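Local coordinates for protein UDP-N-acetylenolpyruvoylglucosamine reductase (PDB 3TX1) that reduces UDP-N-acetylenolpyruvoylglucosamine to UDP-N-acetylmuramate with NADPH and a bound FAD, a step of bacterial peptidoglycan synthesis, at residues G163-L175 with G179-K190. Sequence-based numbering, arbitrary orientation.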
# COMPACT_ATOMS: atom_id res chain seq x y z
N GLY A 163 7.08 -5.22 -14.71
CA GLY A 163 5.75 -4.61 -14.94
C GLY A 163 5.47 -3.48 -13.92
O GLY A 163 6.13 -3.41 -12.88
N GLU A 164 4.51 -2.61 -14.23
CA GLU A 164 4.22 -1.45 -13.39
C GLU A 164 2.89 -0.83 -13.74
O GLU A 164 2.50 -0.87 -14.89
CB GLU A 164 5.31 -0.42 -13.58
CG GLU A 164 5.61 0.31 -12.30
CD GLU A 164 6.94 1.04 -12.37
OE1 GLU A 164 7.38 1.38 -13.50
OE2 GLU A 164 7.54 1.27 -11.28
N ILE A 165 2.18 -0.25 -12.74
CA ILE A 165 0.84 0.36 -12.91
C ILE A 165 0.85 1.46 -13.96
O ILE A 165 -0.07 1.54 -14.78
CB ILE A 165 0.28 0.91 -11.57
CG1 ILE A 165 -0.17 -0.21 -10.62
CG2 ILE A 165 -0.91 1.84 -11.78
CD1 ILE A 165 -1.48 -0.89 -10.99
N SER A 166 1.90 2.29 -13.96
CA SER A 166 2.00 3.37 -14.94
C SER A 166 2.03 2.80 -16.33
O SER A 166 1.57 3.45 -17.25
CB SER A 166 3.20 4.29 -14.69
OG SER A 166 4.43 3.59 -14.82
N ASP A 167 2.57 1.59 -16.49
CA ASP A 167 2.51 0.94 -17.81
C ASP A 167 1.08 0.87 -18.32
O ASP A 167 0.87 1.01 -19.52
CB ASP A 167 3.05 -0.50 -17.79
CG ASP A 167 4.55 -0.56 -17.55
OD1 ASP A 167 5.24 0.41 -17.92
OD2 ASP A 167 5.02 -1.60 -17.03
N VAL A 168 0.10 0.68 -17.45
CA VAL A 168 -1.26 0.55 -17.94
C VAL A 168 -2.31 1.45 -17.34
O VAL A 168 -3.52 1.24 -17.58
CB VAL A 168 -1.79 -0.89 -17.90
CG1 VAL A 168 -1.20 -1.70 -19.03
CG2 VAL A 168 -1.57 -1.52 -16.53
N LEU A 169 -1.90 2.47 -16.62
CA LEU A 169 -2.85 3.37 -16.03
C LEU A 169 -3.44 4.25 -17.09
O LEU A 169 -2.73 5.00 -17.68
CB LEU A 169 -2.16 4.25 -15.02
CG LEU A 169 -3.01 4.89 -13.95
CD1 LEU A 169 -4.29 4.15 -13.70
CD2 LEU A 169 -2.15 4.89 -12.72
N GLU A 170 -4.74 4.16 -17.31
CA GLU A 170 -5.36 4.98 -18.33
C GLU A 170 -5.84 6.31 -17.70
O GLU A 170 -5.42 7.40 -18.11
CB GLU A 170 -6.58 4.28 -18.91
CG GLU A 170 -7.43 5.15 -19.82
CD GLU A 170 -6.72 5.57 -21.09
OE1 GLU A 170 -5.64 5.01 -21.41
OE2 GLU A 170 -7.25 6.50 -21.75
N ALA A 171 -6.72 6.18 -16.72
CA ALA A 171 -7.36 7.31 -16.07
C ALA A 171 -7.61 7.00 -14.60
O ALA A 171 -7.65 5.84 -14.18
CB ALA A 171 -8.68 7.59 -16.77
N ALA A 172 -7.80 8.06 -13.82
CA ALA A 172 -8.10 7.94 -12.41
C ALA A 172 -9.06 9.03 -11.94
O ALA A 172 -9.01 10.17 -12.44
CB ALA A 172 -6.83 8.00 -11.60
N THR A 173 -9.93 8.66 -11.00
CA THR A 173 -10.79 9.64 -10.35
C THR A 173 -10.16 9.94 -9.01
O THR A 173 -9.86 9.04 -8.23
CB THR A 173 -12.20 9.12 -10.09
OG1 THR A 173 -12.74 8.63 -11.31
CG2 THR A 173 -13.08 10.26 -9.57
N VAL A 174 -10.03 11.21 -8.70
CA VAL A 174 -9.33 11.60 -7.54
C VAL A 174 -9.97 12.78 -6.76
O VAL A 174 -10.85 13.48 -7.27
CB VAL A 174 -7.92 11.94 -8.03
CG1 VAL A 174 -7.43 13.30 -7.57
CG2 VAL A 174 -6.96 10.81 -7.74
N LEU A 175 -9.55 12.95 -5.51
CA LEU A 175 -9.96 14.09 -4.69
C LEU A 175 -8.75 14.92 -4.35
O LEU A 175 -7.75 14.44 -3.84
CB LEU A 175 -10.66 13.68 -3.40
CG LEU A 175 -12.08 13.05 -3.44
CD1 LEU A 175 -12.70 13.04 -2.05
CD2 LEU A 175 -13.05 13.73 -4.39
N GLY A 179 -11.04 18.67 -1.40
CA GLY A 179 -12.26 17.88 -1.48
C GLY A 179 -12.91 17.75 -2.86
O GLY A 179 -13.85 16.97 -3.00
N GLU A 180 -12.42 18.46 -3.88
CA GLU A 180 -13.05 18.40 -5.22
C GLU A 180 -12.71 17.17 -6.04
O GLU A 180 -11.56 16.77 -6.04
CB GLU A 180 -12.63 19.60 -6.07
CG GLU A 180 -12.66 20.92 -5.34
CD GLU A 180 -12.85 22.14 -6.24
OE1 GLU A 180 -13.09 21.99 -7.46
OE2 GLU A 180 -12.80 23.26 -5.69
N LEU A 181 -13.66 16.59 -6.78
CA LEU A 181 -13.28 15.54 -7.71
C LEU A 181 -12.44 16.11 -8.84
O LEU A 181 -12.61 17.24 -9.26
CB LEU A 181 -14.43 14.83 -8.40
CG LEU A 181 -15.32 13.78 -7.76
CD1 LEU A 181 -16.59 14.46 -7.27
CD2 LEU A 181 -15.69 12.82 -8.86
N LYS A 182 -11.56 15.28 -9.35
CA LYS A 182 -10.78 15.65 -10.49
C LYS A 182 -10.58 14.34 -11.22
O LYS A 182 -10.11 13.36 -10.63
CB LYS A 182 -9.46 16.30 -10.07
CG LYS A 182 -8.69 16.83 -11.26
CD LYS A 182 -7.37 17.49 -10.90
CE LYS A 182 -6.84 18.26 -12.10
NZ LYS A 182 -7.74 19.41 -12.42
N LYS A 183 -11.04 14.30 -12.47
CA LYS A 183 -10.90 13.14 -13.35
C LYS A 183 -9.61 13.31 -14.15
O LYS A 183 -9.44 14.29 -14.86
CB LYS A 183 -12.13 13.01 -14.26
CG LYS A 183 -13.27 12.21 -13.62
CD LYS A 183 -14.62 12.48 -14.27
CE LYS A 183 -15.48 11.21 -14.41
NZ LYS A 183 -15.68 10.42 -13.16
N LEU A 184 -8.68 12.37 -14.00
CA LEU A 184 -7.36 12.52 -14.66
C LEU A 184 -7.15 11.61 -15.85
O LEU A 184 -7.77 10.56 -15.93
CB LEU A 184 -6.22 12.29 -13.66
CG LEU A 184 -6.04 13.28 -12.51
CD1 LEU A 184 -5.05 12.72 -11.51
CD2 LEU A 184 -5.59 14.65 -13.01
N LYS A 185 -6.27 12.03 -16.76
CA LYS A 185 -5.89 11.22 -17.93
C LYS A 185 -4.39 10.99 -17.93
O LYS A 185 -3.63 11.65 -17.21
CB LYS A 185 -6.29 11.87 -19.26
CG LYS A 185 -7.74 12.31 -19.40
CD LYS A 185 -8.74 11.19 -19.13
CE LYS A 185 -10.14 11.79 -19.00
NZ LYS A 185 -11.17 10.81 -18.56
N ARG A 186 -3.99 10.03 -18.77
CA ARG A 186 -2.61 9.62 -18.96
C ARG A 186 -1.60 10.74 -18.76
O ARG A 186 -0.73 10.64 -17.88
CB ARG A 186 -2.46 9.06 -20.37
CG ARG A 186 -2.85 7.60 -20.54
CD ARG A 186 -1.64 6.67 -20.54
NE ARG A 186 -2.10 5.30 -20.74
CZ ARG A 186 -1.31 4.23 -20.82
NH1 ARG A 186 0.02 4.36 -20.73
NH2 ARG A 186 -1.85 3.03 -20.98
N SER A 187 -1.71 11.79 -19.58
CA SER A 187 -0.79 12.95 -19.58
C SER A 187 -0.48 13.48 -18.19
O SER A 187 0.67 13.82 -17.87
CB SER A 187 -1.42 14.09 -20.36
OG SER A 187 -2.12 13.59 -21.48
N GLU A 188 -1.52 13.53 -17.37
CA GLU A 188 -1.46 14.09 -16.05
C GLU A 188 -0.99 13.08 -15.01
O GLU A 188 -0.88 13.40 -13.84
CB GLU A 188 -2.86 14.60 -15.70
CG GLU A 188 -3.59 15.18 -16.91
CD GLU A 188 -5.01 15.64 -16.60
OE1 GLU A 188 -5.95 15.03 -17.13
OE2 GLU A 188 -5.18 16.60 -15.82
N LEU A 189 -0.68 11.86 -15.46
CA LEU A 189 -0.24 10.76 -14.59
C LEU A 189 1.18 10.33 -14.97
O LEU A 189 1.40 9.79 -16.05
CB LEU A 189 -1.21 9.57 -14.75
CG LEU A 189 -2.68 9.84 -14.41
CD1 LEU A 189 -3.67 8.98 -15.18
CD2 LEU A 189 -2.96 9.76 -12.91
N LYS A 190 2.15 10.57 -14.10
CA LYS A 190 3.50 10.20 -14.45
C LYS A 190 4.35 9.84 -13.25
O LYS A 190 5.17 8.93 -13.31
CB LYS A 190 4.15 11.33 -15.23
CG LYS A 190 3.32 11.83 -16.39
CD LYS A 190 4.21 12.46 -17.45
CE LYS A 190 3.52 12.48 -18.81
NZ LYS A 190 4.16 13.40 -19.79
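Gly179, in the turn before strand 181-185, meets Leu175: its carbonyl O, which also accepts a hydrogen bond from Gln68, lies 3.6 Å from Leu175 CD2. The same methyl reaches CG of Leu181, the first residue of the strand, while CD2 of Leu181 touches Thr173 CG2 at 3.7 Å. With OG1 beside the backbone N (chi1 -53°), CG2 of Thr173 lies anti to that N and gives this methyl to the leucine, while OG1 is hydrogen-bonded to Asp207 of strand 204-214. Lys182 then pairs with Val174 through two backbone hydrogen bonds, Lys182 N to Val174 O at 2.8 Å and Val174 N to Lys182 O at 2.9 Å, and Val174 CB rests against the Lys182 carbonyl. On the opposite face, the Lys183 side chain runs alongside Thr173, pointing the same way. Leu184 completes the ladder: its N meets Ala172 O at 2.7 Å in a nearly straight bond, whereas its own O takes Ala172 N at 3.3 Å from well above the carbonyl plane. Beyond Lys185, whose N is bonded to Glu188 OE1, the chain turns off and Arg186 reaches back across the start of strand 169-175. Its guanidinium carries Leu169 O over one face and Glu170 OE1 at its edge; the latter makes a long salt bridge of 3.6 Å to NE, with carboxylate and guanidinium planes 65° apart. Ser211 OG is hydrogen-bonded to the same carboxylate oxygen and so would help fix its position. Leu189 points at the first strand, its CD1 lying 3.8 Å from Glu170 O and close to Ala171 CA, with looser apolar contacts to Leu169 and Ala172. Strands 169-175 and 181-185 thus form an antiparallel beta hairpin in the FAD-binding domain of MurB; strand 169-175 also pairs antiparallel with strand 204-214, where Glu170 and Ala171 both face Thr209 in a classic beta bulge.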